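Local coordinates for protein glycosyl hydrolase family 88 (Pedobacter heparinus, PDB 3WIW) that hydrolyses unsaturated glucuronyl saccharides derived from heparin, as a family 88 glycoside hydrolase built on an alpha6/alpha6-barrel, at residues 309-314 with 378-383; 343-348 with 357-362; 178-183 with 255-260; 315-320 with 382-387. All blocks are in the same frame, centred on the assembly; numbering follows the deposited sequence.

Contact 1 of 4, residues 309-314 with 378-383; sequences AAVIAS and DYYYLE
Ser314 and Glu383 meet because both first torsions swing their outer atoms opposite the backbone nitrogen: OG of Ser314 at chi1 -169° and CG of Glu383 at chi1 -171°, the glutamate then running out straight. The serine hydroxyl donates to the carboxylate, OG of Ser314 to OE2 of Glu383, 2.7 Å, and it takes the anti lone pair of OE2, the one turned away from OE1. Tyr253 also bonds OE2 and Tyr84 bonds OE1, so partners on helices 77-89 and 245-262 hold both oxygens of this buried group.

One turn earlier the helices come close enough for backbone to meet side chain. The methyl CB of Ala310 sits 3.7 Å from N of Tyr381, and it also packs against CB of Tyr380 at 4.1 Å. Beside it, Val311 and Tyr380 run alongside each other in the same direction, with CG2 of the valine 3.7 Å from CD2 of the ring. Val311 also touches Trp250, a predicted substrate-binding residue, so this flank borders the probable active site. The axes of segments 309-314 and 378-383 approach to 8.0 Å at an angle of 28°, a separation that the small residues Ala310 and Ser314 make possible.

A buried carboxylate bonded by three hydroxyls, as Glu383 is here, is probably stabilised in its charged form.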
loop_
_atom_site.group_PDB
_atom_site.type_symbol
_atom_site.label_atom_id
_atom_site.label_comp_id
_atom_site.label_asym_id
_atom_site.label_seq_id
_atom_site.Cartn_x
_atom_site.Cartn_y
_atom_site.Cartn_z
ATOM N N ALA A 309 9.340 -3.065 -1.925
ATOM C CA ALA A 309 9.578 -3.393 -3.339
ATOM C C ALA A 309 8.258 -3.513 -4.089
ATOM O O ALA A 309 8.154 -3.017 -5.211
ATOM C CB ALA A 309 10.356 -4.675 -3.480
ATOM N N ALA A 310 7.265 -4.193 -3.506
ATOM C CA ALA A 310 6.000 -4.417 -4.205
ATOM C C ALA A 310 5.266 -3.090 -4.442
ATOM O O ALA A 310 4.705 -2.872 -5.531
ATOM C CB ALA A 310 5.137 -5.385 -3.428
ATOM N N VAL A 311 5.246 -2.213 -3.436
ATOM C CA VAL A 311 4.611 -0.903 -3.551
ATOM C C VAL A 311 5.315 -0.084 -4.627
ATOM O O VAL A 311 4.661 0.537 -5.469
ATOM C CB VAL A 311 4.577 -0.190 -2.186
ATOM C CG1 VAL A 311 4.078 1.258 -2.327
ATOM C CG2 VAL A 311 3.711 -0.967 -1.183
ATOM N N ILE A 312 6.649 -0.107 -4.619
ATOM C CA ILE A 312 7.411 0.606 -5.632
ATOM C C ILE A 312 7.118 0.072 -7.031
ATOM O O ILE A 312 6.916 0.865 -7.957
ATOM C CB ILE A 312 8.933 0.566 -5.331
ATOM C CG1 ILE A 312 9.229 1.457 -4.122
ATOM C CG2 ILE A 312 9.737 1.013 -6.539
ATOM C CD1 ILE A 312 10.572 1.147 -3.456
ATOM N N ALA A 313 7.106 -1.257 -7.201
ATOM C CA ALA A 313 6.823 -1.832 -8.507
ATOM C C ALA A 313 5.432 -1.403 -9.003
ATOM O O ALA A 313 5.288 -0.973 -10.160
ATOM C CB ALA A 313 6.945 -3.344 -8.468
ATOM N N SER A 314 4.411 -1.508 -8.147
ATOM C CA SER A 314 3.068 -1.132 -8.565
ATOM C C SER A 314 3.029 0.337 -8.981
ATOM O O SER A 314 2.507 0.673 -10.047
ATOM C CB SER A 314 2.060 -1.410 -7.468
ATOM O OG SER A 314 0.784 -1.250 -8.045
ATOM N N ASP A 378 1.591 -8.904 -0.201
ATOM C CA ASP A 378 0.889 -9.722 -1.185
ATOM C C ASP A 378 -0.103 -8.881 -2.002
ATOM O O ASP A 378 -0.208 -9.075 -3.227
ATOM C CB ASP A 378 0.127 -10.873 -0.522
ATOM C CG ASP A 378 1.026 -11.906 0.136
ATOM O OD1 ASP A 378 2.266 -11.838 0.013
ATOM O OD2 ASP A 378 0.476 -12.845 0.750
ATOM N N TYR A 379 -0.815 -7.957 -1.346
ATOM C CA TYR A 379 -1.796 -7.131 -2.003
ATOM C C TYR A 379 -1.133 -6.290 -3.089
ATOM O O TYR A 379 -1.565 -6.307 -4.259
ATOM C CB TYR A 379 -2.439 -6.249 -0.945
ATOM C CG TYR A 379 -3.416 -5.251 -1.513
ATOM C CD1 TYR A 379 -4.765 -5.591 -1.749
ATOM C CD2 TYR A 379 -3.010 -3.932 -1.805
ATOM C CE1 TYR A 379 -5.667 -4.648 -2.244
ATOM C CE2 TYR A 379 -3.912 -2.988 -2.312
ATOM C CZ TYR A 379 -5.235 -3.357 -2.520
ATOM O OH TYR A 379 -6.155 -2.462 -2.990
ATOM N N TYR A 380 -0.063 -5.572 -2.735
ATOM C CA TYR A 380 0.587 -4.704 -3.721
ATOM C C TYR A 380 1.346 -5.493 -4.782
ATOM O O TYR A 380 1.452 -5.047 -5.921
ATOM C CB TYR A 380 1.439 -3.588 -3.069
ATOM C CG TYR A 380 0.540 -2.600 -2.354
ATOM C CD1 TYR A 380 -0.286 -1.714 -3.066
ATOM C CD2 TYR A 380 0.445 -2.617 -0.963
ATOM C CE1 TYR A 380 -1.158 -0.833 -2.414
ATOM C CE2 TYR A 380 -0.421 -1.748 -0.295
ATOM C CZ TYR A 380 -1.228 -0.862 -1.031
ATOM O OH TYR A 380 -2.092 -0.056 -0.359
ATOM N N TYR A 381 1.821 -6.689 -4.436
ATOM C CA TYR A 381 2.420 -7.553 -5.434
ATOM C C TYR A 381 1.412 -7.995 -6.491
ATOM O O TYR A 381 1.670 -7.878 -7.691
ATOM C CB TYR A 381 3.043 -8.766 -4.747
ATOM C CG TYR A 381 3.561 -9.834 -5.675
ATOM C CD1 TYR A 381 4.659 -9.598 -6.502
ATOM C CD2 TYR A 381 2.975 -11.086 -5.700
ATOM C CE1 TYR A 381 5.174 -10.614 -7.345
ATOM C CE2 TYR A 381 3.466 -12.103 -6.523
ATOM C CZ TYR A 381 4.562 -11.856 -7.343
ATOM O OH TYR A 381 5.034 -12.864 -8.154
ATOM N N LEU A 382 0.233 -8.462 -6.070
ATOM C CA LEU A 382 -0.760 -8.834 -7.077
ATOM C C LEU A 382 -1.250 -7.604 -7.848
ATOM O O LEU A 382 -1.522 -7.699 -9.057
ATOM C CB LEU A 382 -1.935 -9.626 -6.491
ATOM C CG LEU A 382 -1.578 -11.004 -5.926
ATOM C CD1 LEU A 382 -2.850 -11.799 -5.737
ATOM C CD2 LEU A 382 -0.603 -11.770 -6.830
ATOM N N GLU A 383 -1.344 -6.449 -7.195
ATOM C CA GLU A 383 -1.726 -5.232 -7.914
ATOM C C GLU A 383 -0.713 -4.949 -9.016
ATOM O O GLU A 383 -1.079 -4.648 -10.162
ATOM C CB GLU A 383 -1.795 -4.068 -6.952
ATOM C CG GLU A 383 -2.391 -2.823 -7.575
ATOM C CD GLU A 383 -2.406 -1.716 -6.570
ATOM O OE1 GLU A 383 -3.438 -1.557 -5.897
ATOM O OE2 GLU A 383 -1.374 -1.021 -6.405
#

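Contact 2 of 4, residues 343-348 with 357-362; sequences DEYLAK and LKHSVG
The amino group of Lys358 reaches two successive carbonyls of the loop 343-348: NZ donates to O of Asp343 at 2.9 Å, in the carbonyl plane, and more weakly to O of Glu344 at 3.2 Å. The lysine chain gets there by bending at its third torsion (chi3 -73°), which turns CE and NZ in toward these carbonyls. Its backbone is held as well, N of Lys358 donating to O of Tyr345 at 2.8 Å with an N-H...O angle of 148°. That same oxygen receives a CA-H...O contact from Leu357, whose CA lies 3.2 Å away; together they accompany a single beta bridge between Leu346 and Leu357.

On the next residue the aromatic rings of His359 and Tyr345 form an offset edge-to-face pair, planes at 84°, with the imidazole edge turned to the phenol face. ND1 of His359 bonds Asp371, which helps fix the rotation of that ring. Back at the bridged pair, CD1 of Leu346 meets CD2 of Leu357 at 4.2 Å, and both leucines also rest on Tyr381 of helix 375-392.

An alanine in place of Lys358 would probably leave the carbonyls of Asp343 and Glu344 without this donor and the loop less firmly tied.

The chemistry is that of a cation fastening a partly exposed loop through backbone oxygens, while the carboxylate of Asp343 pairs instead with Lys348.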
loop_
_atom_site.group_PDB
_atom_site.type_symbol
_atom_site.label_atom_id
_atom_site.label_comp_id
_atom_site.label_asym_id
_atom_site.label_seq_id
_atom_site.Cartn_x
_atom_site.Cartn_y
_atom_site.Cartn_z
ATOM N N ASP A 343 12.348 -17.899 -6.551
ATOM C CA ASP A 343 12.279 -18.793 -5.403
ATOM C C ASP A 343 12.590 -18.102 -4.089
ATOM O O ASP A 343 12.024 -18.446 -3.065
ATOM C CB ASP A 343 13.294 -19.941 -5.611
ATOM C CG ASP A 343 13.442 -20.853 -4.383
ATOM O OD1 ASP A 343 14.292 -20.589 -3.487
ATOM O OD2 ASP A 343 12.685 -21.843 -4.302
ATOM N N GLU A 344 13.488 -17.122 -4.130
ATOM C CA GLU A 344 13.923 -16.417 -2.937
ATOM C C GLU A 344 12.769 -15.677 -2.267
ATOM O O GLU A 344 12.718 -15.614 -1.037
ATOM C CB GLU A 344 14.993 -15.406 -3.327
ATOM C CG GLU A 344 15.585 -14.644 -2.155
ATOM C CD GLU A 344 16.649 -13.637 -2.595
ATOM O OE1 GLU A 344 16.875 -13.473 -3.819
ATOM O OE2 GLU A 344 17.258 -12.993 -1.718
ATOM N N TYR A 345 11.839 -15.128 -3.063
ATOM C CA TYR A 345 10.739 -14.301 -2.545
ATOM C C TYR A 345 9.337 -14.891 -2.645
ATOM O O TYR A 345 8.462 -14.544 -1.856
ATOM C CB TYR A 345 10.767 -12.900 -3.173
ATOM C CG TYR A 345 11.880 -12.060 -2.612
ATOM C CD1 TYR A 345 11.696 -11.313 -1.456
ATOM C CD2 TYR A 345 13.126 -12.044 -3.206
ATOM C CE1 TYR A 345 12.714 -10.547 -0.915
ATOM C CE2 TYR A 345 14.167 -11.275 -2.674
ATOM C CZ TYR A 345 13.956 -10.551 -1.516
ATOM O OH TYR A 345 14.955 -9.793 -0.953
ATOM N N LEU A 346 9.122 -15.773 -3.613
ATOM C CA LEU A 346 7.783 -16.289 -3.864
ATOM C C LEU A 346 7.617 -17.646 -3.196
ATOM O O LEU A 346 8.344 -18.602 -3.511
ATOM C CB LEU A 346 7.537 -16.414 -5.372
ATOM C CG LEU A 346 6.170 -16.943 -5.789
ATOM C CD1 LEU A 346 5.118 -15.865 -5.549
ATOM C CD2 LEU A 346 6.157 -17.349 -7.223
ATOM N N ALA A 347 6.677 -17.742 -2.263
ATOM C CA ALA A 347 6.415 -19.013 -1.578
ATOM C C ALA A 347 6.047 -20.137 -2.539
ATOM O O ALA A 347 5.374 -19.917 -3.552
ATOM C CB ALA A 347 5.278 -18.817 -0.600
ATOM N N LYS A 348 6.447 -21.359 -2.204
ATOM C CA LYS A 348 5.976 -22.516 -2.956
ATOM C C LYS A 348 4.538 -22.813 -2.575
ATOM O O LYS A 348 4.133 -22.551 -1.441
ATOM C CB LYS A 348 6.840 -23.723 -2.633
ATOM C CG LYS A 348 8.234 -23.521 -3.107
ATOM C CD LYS A 348 9.182 -24.625 -2.632
ATOM C CE LYS A 348 10.627 -24.285 -2.969
ATOM N NZ LYS A 348 11.167 -23.099 -2.219
ATOM N N LEU A 357 4.239 -13.852 -0.816
ATOM C CA LEU A 357 5.638 -13.434 -0.745
ATOM C C LEU A 357 6.247 -13.657 0.634
ATOM O O LEU A 357 5.541 -13.785 1.644
ATOM C CB LEU A 357 5.765 -11.954 -1.074
ATOM C CG LEU A 357 5.418 -11.518 -2.492
ATOM C CD1 LEU A 357 5.703 -10.023 -2.645
ATOM C CD2 LEU A 357 6.192 -12.315 -3.520
ATOM N N LYS A 358 7.577 -13.694 0.650
ATOM C CA LYS A 358 8.365 -13.756 1.880
ATOM C C LYS A 358 9.139 -12.451 2.097
ATOM O O LYS A 358 9.172 -11.578 1.219
ATOM C CB LYS A 358 9.355 -14.909 1.763
ATOM C CG LYS A 358 8.665 -16.262 1.654
ATOM C CD LYS A 358 9.660 -17.401 1.370
ATOM C CE LYS A 358 10.199 -17.382 -0.064
ATOM N NZ LYS A 358 11.332 -18.357 -0.230
ATOM N N HIS A 359 9.747 -12.299 3.273
ATOM C CA HIS A 359 10.811 -11.282 3.477
ATOM C C HIS A 359 10.367 -9.816 3.506
ATOM O O HIS A 359 11.012 -8.972 2.875
ATOM C CB HIS A 359 11.966 -11.436 2.472
ATOM C CG HIS A 359 12.507 -12.825 2.364
ATOM N ND1 HIS A 359 12.947 -13.552 3.452
ATOM C CD2 HIS A 359 12.699 -13.615 1.280
ATOM C CE1 HIS A 359 13.393 -14.727 3.038
ATOM N NE2 HIS A 359 13.224 -14.798 1.725
ATOM N N SER A 360 9.276 -9.514 4.211
ATOM C CA SER A 360 8.965 -8.125 4.559
ATOM C C SER A 360 9.431 -7.781 5.970
ATOM O O SER A 360 9.736 -8.677 6.771
ATOM C CB SER A 360 7.471 -7.825 4.413
ATOM O OG SER A 360 7.130 -7.788 3.041
ATOM N N VAL A 361 9.490 -6.480 6.258
ATOM C CA VAL A 361 9.876 -6.019 7.598
ATOM C C VAL A 361 8.831 -5.012 8.069
ATOM O O VAL A 361 8.677 -3.934 7.457
ATOM C CB VAL A 361 11.270 -5.347 7.573
ATOM C CG1 VAL A 361 11.613 -4.735 8.945
ATOM C CG2 VAL A 361 12.353 -6.340 7.166
ATOM N N GLY A 362 8.119 -5.353 9.149
ATOM C CA GLY A 362 7.103 -4.463 9.689
ATOM C C GLY A 362 7.700 -3.257 10.403
ATOM O O GLY A 362 7.517 -2.113 9.980
#

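Contact 3 of 4, residues 178-183 with 255-260; sequences NLEYLY and YTMSYK
Met257 lies obliquely across both Glu180 and Tyr183, bent at chi2 (-83°) and chi3 so that its sulfur turns in between them. SD stands 3.6 Å from CB of Glu180 on one partner and 3.7 Å from CE2 of Tyr183 on the other. Toward the tyrosine it approaches the ring edge, nearly in plane, 83° off the normal: a Met-aromatic contact at the rim. The terminal CE reaches on to CB of Leu179 at 4.4 Å.

Tyr183 extends its ring toward helix 245-262, and its hydroxyl donates to the serine, OH of Tyr183 to OG of Ser258 2.9 Å; that serine oxygen bonds in turn to the carbonyl of Gly254. A phenylalanine in place of Tyr183 would probably leave OG of Ser258 without its donor from the facing helix.

The axes of segments 178-183 and 255-260 run nearly parallel, 9° apart and 9.9 Å at closest approach, as expected between helices of the same ring in an alpha6/alpha6-barrel, here helices 175-188 and 245-262.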
loop_
_atom_site.group_PDB
_atom_site.type_symbol
_atom_site.label_atom_id
_atom_site.label_comp_id
_atom_site.label_asym_id
_atom_site.label_seq_id
_atom_site.Cartn_x
_atom_site.Cartn_y
_atom_site.Cartn_z
ATOM N N ASN A 178 -4.125 6.552 1.933
ATOM C CA ASN A 178 -5.520 6.660 2.335
ATOM C C ASN A 178 -6.288 7.749 1.587
ATOM O O ASN A 178 -7.498 7.805 1.662
ATOM C CB ASN A 178 -5.572 6.823 3.848
ATOM C CG ASN A 178 -5.217 5.546 4.556
ATOM O OD1 ASN A 178 -5.844 4.515 4.322
ATOM N ND2 ASN A 178 -4.196 5.587 5.415
ATOM N N LEU A 179 -5.588 8.618 0.861
ATOM C CA LEU A 179 -6.245 9.633 0.035
ATOM C C LEU A 179 -7.031 9.044 -1.132
ATOM O O LEU A 179 -8.018 9.641 -1.562
ATOM C CB LEU A 179 -5.238 10.653 -0.484
ATOM C CG LEU A 179 -4.405 11.355 0.582
ATOM C CD1 LEU A 179 -3.527 12.394 -0.095
ATOM C CD2 LEU A 179 -5.267 11.946 1.698
ATOM N N GLU A 180 -6.616 7.869 -1.621
ATOM C CA GLU A 180 -7.251 7.292 -2.809
ATOM C C GLU A 180 -8.761 7.114 -2.551
ATOM O O GLU A 180 -9.609 7.425 -3.400
ATOM C CB GLU A 180 -6.593 5.962 -3.189
ATOM C CG GLU A 180 -7.098 5.502 -4.557
ATOM C CD GLU A 180 -6.492 4.212 -5.032
ATOM O OE1 GLU A 180 -7.013 3.634 -6.008
ATOM O OE2 GLU A 180 -5.460 3.804 -4.484
ATOM N N TYR A 181 -9.072 6.606 -1.363
ATOM C CA TYR A 181 -10.444 6.433 -0.908
ATOM C C TYR A 181 -11.239 7.733 -1.030
ATOM O O TYR A 181 -12.361 7.737 -1.575
ATOM C CB TYR A 181 -10.405 5.972 0.536
ATOM C CG TYR A 181 -11.732 5.527 1.154
ATOM C CD1 TYR A 181 -12.914 5.351 0.415
ATOM C CD2 TYR A 181 -11.768 5.254 2.531
ATOM C CE1 TYR A 181 -14.089 4.912 1.062
ATOM C CE2 TYR A 181 -12.894 4.815 3.168
ATOM C CZ TYR A 181 -14.057 4.647 2.445
ATOM O OH TYR A 181 -15.162 4.195 3.118
ATOM N N LEU A 182 -10.678 8.853 -0.575
ATOM C CA LEU A 182 -11.395 10.125 -0.628
ATOM C C LEU A 182 -11.500 10.688 -2.035
ATOM O O LEU A 182 -12.509 11.329 -2.342
ATOM C CB LEU A 182 -10.750 11.160 0.280
ATOM C CG LEU A 182 -11.009 11.067 1.771
ATOM C CD1 LEU A 182 -10.410 12.281 2.467
ATOM C CD2 LEU A 182 -12.499 10.972 2.038
ATOM N N TYR A 183 -10.467 10.551 -2.868
ATOM C CA TYR A 183 -10.627 11.001 -4.255
ATOM C C TYR A 183 -11.798 10.280 -4.917
ATOM O O TYR A 183 -12.653 10.897 -5.568
ATOM C CB TYR A 183 -9.377 10.743 -5.080
ATOM C CG TYR A 183 -8.135 11.540 -4.725
ATOM C CD1 TYR A 183 -8.149 12.932 -4.635
ATOM C CD2 TYR A 183 -6.909 10.888 -4.554
ATOM C CE1 TYR A 183 -6.985 13.629 -4.344
ATOM C CE2 TYR A 183 -5.752 11.585 -4.258
ATOM C CZ TYR A 183 -5.792 12.951 -4.163
ATOM O OH TYR A 183 -4.637 13.648 -3.888
ATOM N N TYR A 255 1.957 9.927 -4.800
ATOM C CA TYR A 255 1.962 10.994 -5.818
ATOM C C TYR A 255 1.606 10.471 -7.199
ATOM O O TYR A 255 0.969 11.188 -7.965
ATOM C CB TYR A 255 3.258 11.850 -5.776
ATOM C CG TYR A 255 3.186 12.674 -4.524
ATOM C CD1 TYR A 255 2.342 13.779 -4.475
ATOM C CD2 TYR A 255 3.819 12.273 -3.349
ATOM C CE1 TYR A 255 2.178 14.511 -3.319
ATOM C CE2 TYR A 255 3.655 12.990 -2.180
ATOM C CZ TYR A 255 2.818 14.101 -2.169
ATOM O OH TYR A 255 2.651 14.783 -0.993
ATOM N N THR A 256 1.973 9.223 -7.499
ATOM C CA THR A 256 1.553 8.589 -8.741
ATOM C C THR A 256 0.021 8.475 -8.775
ATOM O O THR A 256 -0.629 8.865 -9.755
ATOM C CB THR A 256 2.242 7.225 -8.891
ATOM O OG1 THR A 256 3.664 7.425 -8.914
ATOM C CG2 THR A 256 1.793 6.563 -10.166
ATOM N N MET A 257 -0.550 7.977 -7.680
ATOM C CA MET A 257 -1.997 7.830 -7.551
ATOM C C MET A 257 -2.685 9.202 -7.491
ATOM O O MET A 257 -3.750 9.395 -8.099
ATOM C CB MET A 257 -2.310 6.942 -6.339
ATOM C CG MET A 257 -3.772 6.880 -5.922
ATOM S SD MET A 257 -4.313 8.260 -4.861
ATOM C CE MET A 257 -3.277 7.965 -3.424
ATOM N N SER A 258 -2.108 10.179 -6.783
ATOM C CA SER A 258 -2.733 11.511 -6.731
ATOM C C SER A 258 -2.747 12.139 -8.112
ATOM O O SER A 258 -3.710 12.817 -8.454
ATOM C CB SER A 258 -1.998 12.428 -5.764
ATOM O OG SER A 258 -2.259 12.058 -4.413
ATOM N N TYR A 259 -1.683 11.945 -8.906
ATOM C CA TYR A 259 -1.719 12.389 -10.297
ATOM C C TYR A 259 -2.849 11.708 -11.074
ATOM O O TYR A 259 -3.626 12.366 -11.770
ATOM C CB TYR A 259 -0.378 12.230 -11.017
ATOM C CG TYR A 259 -0.496 12.699 -12.458
ATOM C CD1 TYR A 259 -0.629 14.053 -12.764
ATOM C CD2 TYR A 259 -0.555 11.786 -13.504
ATOM C CE1 TYR A 259 -0.753 14.478 -14.070
ATOM C CE2 TYR A 259 -0.672 12.204 -14.823
ATOM C CZ TYR A 259 -0.776 13.550 -15.097
ATOM O OH TYR A 259 -0.894 13.968 -16.398
ATOM N N LYS A 260 -2.942 10.392 -10.956
ATOM C CA LYS A 260 -3.955 9.629 -11.679
ATOM C C LYS A 260 -5.356 10.166 -11.378
ATOM O O LYS A 260 -6.187 10.300 -12.282
ATOM C CB LYS A 260 -3.848 8.162 -11.276
ATOM C CG LYS A 260 -4.771 7.195 -11.995
ATOM C CD LYS A 260 -4.409 5.802 -11.449
ATOM C CE LYS A 260 -4.969 4.633 -12.222
ATOM N NZ LYS A 260 -4.524 3.394 -11.513
#

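Contact 4 of 4, residues 315-320 with 382-387; sequences ALLDLS and LEALKR
Arg387 and Asp318 join helices 306-322 and 375-392 of the alpha6/alpha6-barrel; the axes of segments 315-320 and 382-387 approach to 9.4 Å and run at 27° to each other.

The electrostatic part is a stack. The carboxylate of Asp318 lies flat over one face of the Arg387 guanidinium, the two planes only 4° apart, and OD2 comes within 3.3 Å of NH2. No N-H points at that oxygen, so the pair is held by charge alone. On the opposite face sits OE2 of Glu383, a long 3.6 Å from NH1, so the cation is sandwiched between two acids in a salt-bridge network. The directed bonds go elsewhere: NH2 of Arg387 bonds O of Ser314, and OD2 of Asp318 forms a salt bridge with Lys260 of helix 245-262. With two bases close to Asp318, its negative charge is likely to be favoured.

The apolar part belongs to Leu317. Its CB packs against CB of Arg387 at 4.1 Å, bringing the aliphatic root of the arginine into the interface, while helix 327-340 covers the leucine through Phe330 and Ala333. The branch tip CD1 of Leu317 touches CB of Ala384 at 4.1 Å and comes to 3.2 Å from the backbone O of that same alanine.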
loop_
_atom_site.group_PDB
_atom_site.type_symbol
_atom_site.label_atom_id
_atom_site.label_comp_id
_atom_site.label_asym_id
_atom_site.label_seq_id
_atom_site.Cartn_x
_atom_site.Cartn_y
_atom_site.Cartn_z
ATOM N N ALA A 315 3.639 1.204 -8.177
ATOM C CA ALA A 315 3.643 2.630 -8.484
ATOM C C ALA A 315 4.386 2.923 -9.790
ATOM O O ALA A 315 3.902 3.712 -10.608
ATOM C CB ALA A 315 4.249 3.427 -7.340
ATOM N N LEU A 316 5.563 2.322 -9.965
ATOM C CA LEU A 316 6.352 2.580 -11.169
ATOM C C LEU A 316 5.641 2.133 -12.437
ATOM O O LEU A 316 5.779 2.764 -13.491
ATOM C CB LEU A 316 7.747 1.955 -11.071
ATOM C CG LEU A 316 8.708 2.602 -10.073
ATOM C CD1 LEU A 316 10.014 1.837 -10.120
ATOM C CD2 LEU A 316 8.940 4.074 -10.396
ATOM N N LEU A 317 4.853 1.063 -12.340
ATOM C CA LEU A 317 4.072 0.629 -13.500
ATOM C C LEU A 317 3.018 1.678 -13.879
ATOM O O LEU A 317 2.890 2.018 -15.052
ATOM C CB LEU A 317 3.425 -0.725 -13.234
ATOM C CG LEU A 317 4.429 -1.882 -13.209
ATOM C CD1 LEU A 317 3.808 -3.125 -12.559
ATOM C CD2 LEU A 317 4.955 -2.182 -14.623
ATOM N N ASP A 318 2.292 2.220 -12.901
ATOM C CA ASP A 318 1.374 3.308 -13.227
ATOM C C ASP A 318 2.135 4.551 -13.695
ATOM O O ASP A 318 1.708 5.216 -14.629
ATOM C CB ASP A 318 0.444 3.645 -12.068
ATOM C CG ASP A 318 -0.897 2.933 -12.173
ATOM O OD1 ASP A 318 -1.007 1.897 -12.885
ATOM O OD2 ASP A 318 -1.836 3.400 -11.517
ATOM N N LEU A 319 3.271 4.864 -13.071
ATOM C CA LEU A 319 4.024 6.046 -13.478
ATOM C C LEU A 319 4.457 5.912 -14.933
ATOM O O LEU A 319 4.418 6.892 -15.696
ATOM C CB LEU A 319 5.234 6.235 -12.571
ATOM C CG LEU A 319 6.014 7.535 -12.755
ATOM C CD1 LEU A 319 5.147 8.757 -12.490
ATOM C CD2 LEU A 319 7.261 7.552 -11.864
ATOM N N SER A 320 4.863 4.693 -15.317
ATOM C CA SER A 320 5.331 4.448 -16.681
ATOM C C SER A 320 4.269 4.787 -17.746
ATOM O O SER A 320 4.612 5.142 -18.890
ATOM C CB SER A 320 5.831 3.007 -16.845
ATOM O OG SER A 320 4.778 2.084 -17.045
ATOM N N LEU A 382 0.233 -8.462 -6.070
ATOM C CA LEU A 382 -0.760 -8.834 -7.077
ATOM C C LEU A 382 -1.250 -7.604 -7.848
ATOM O O LEU A 382 -1.522 -7.699 -9.057
ATOM C CB LEU A 382 -1.935 -9.626 -6.491
ATOM C CG LEU A 382 -1.578 -11.004 -5.926
ATOM C CD1 LEU A 382 -2.850 -11.799 -5.737
ATOM C CD2 LEU A 382 -0.603 -11.770 -6.830
ATOM N N GLU A 383 -1.344 -6.449 -7.195
ATOM C CA GLU A 383 -1.726 -5.232 -7.914
ATOM C C GLU A 383 -0.713 -4.949 -9.016
ATOM O O GLU A 383 -1.079 -4.648 -10.162
ATOM C CB GLU A 383 -1.795 -4.068 -6.952
ATOM C CG GLU A 383 -2.391 -2.823 -7.575
ATOM C CD GLU A 383 -2.406 -1.716 -6.570
ATOM O OE1 GLU A 383 -3.438 -1.557 -5.897
ATOM O OE2 GLU A 383 -1.374 -1.021 -6.405
ATOM N N ALA A 384 0.572 -5.103 -8.688
ATOM C CA ALA A 384 1.630 -4.893 -9.670
ATOM C C ALA A 384 1.563 -5.909 -10.826
ATOM O O ALA A 384 1.731 -5.547 -12.001
ATOM C CB ALA A 384 3.003 -4.922 -8.981
ATOM N N LEU A 385 1.299 -7.176 -10.504
ATOM C CA LEU A 385 1.135 -8.185 -11.547
ATOM C C LEU A 385 -0.025 -7.824 -12.483
ATOM O O LEU A 385 0.081 -7.970 -13.698
ATOM C CB LEU A 385 0.880 -9.575 -10.968
ATOM C CG LEU A 385 1.995 -10.207 -10.137
ATOM C CD1 LEU A 385 1.725 -11.679 -9.914
ATOM C CD2 LEU A 385 3.358 -10.040 -10.783
ATOM N N LYS A 386 -1.135 -7.365 -11.927
ATOM C CA LYS A 386 -2.273 -6.973 -12.746
ATOM C C LYS A 386 -1.906 -5.773 -13.642
ATOM O O LYS A 386 -2.221 -5.769 -14.831
ATOM C CB LYS A 386 -3.472 -6.646 -11.854
ATOM C CG LYS A 386 -4.761 -6.471 -12.617
ATOM C CD LYS A 386 -5.973 -6.264 -11.696
ATOM C CE LYS A 386 -5.830 -4.995 -10.867
ATOM N NZ LYS A 386 -7.175 -4.414 -10.539
ATOM N N ARG A 387 -1.223 -4.769 -13.087
ATOM C CA ARG A 387 -0.801 -3.617 -13.885
ATOM C C ARG A 387 0.178 -4.004 -14.998
ATOM O O ARG A 387 0.085 -3.531 -16.141
ATOM C CB ARG A 387 -0.212 -2.521 -12.987
ATOM C CG ARG A 387 -1.235 -1.873 -12.107
ATOM C CD ARG A 387 -0.609 -0.903 -11.104
ATOM N NE ARG A 387 -1.644 -0.257 -10.295
ATOM C CZ ARG A 387 -1.449 0.817 -9.534
ATOM N NH1 ARG A 387 -2.483 1.357 -8.882
ATOM N NH2 ARG A 387 -0.236 1.361 -9.424
#

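In the fold
Along the chain contact 3 closes first; contacts 1 and 4 then pair helix 306-322 with helix 375-392, and contact 2 falls in the chain between those two helices. Contacts 1 and 4 are successive levels of one interface, centres about 7 Å apart, sharing Leu382 and Glu383. Contact 2 lies outward, its centre about 12 Å from that of contact 1, and touches it where Asp378 meets Leu357. Contact 3, about 14 Å from contact 4 between centres, reaches it through Lys260 and Asp318. Contacts 2 and 3 lie on opposite sides of the chain's centre, about 27 Å apart. Through these touches neighbouring barrel helices and a peripheral loop are joined near the predicted active site.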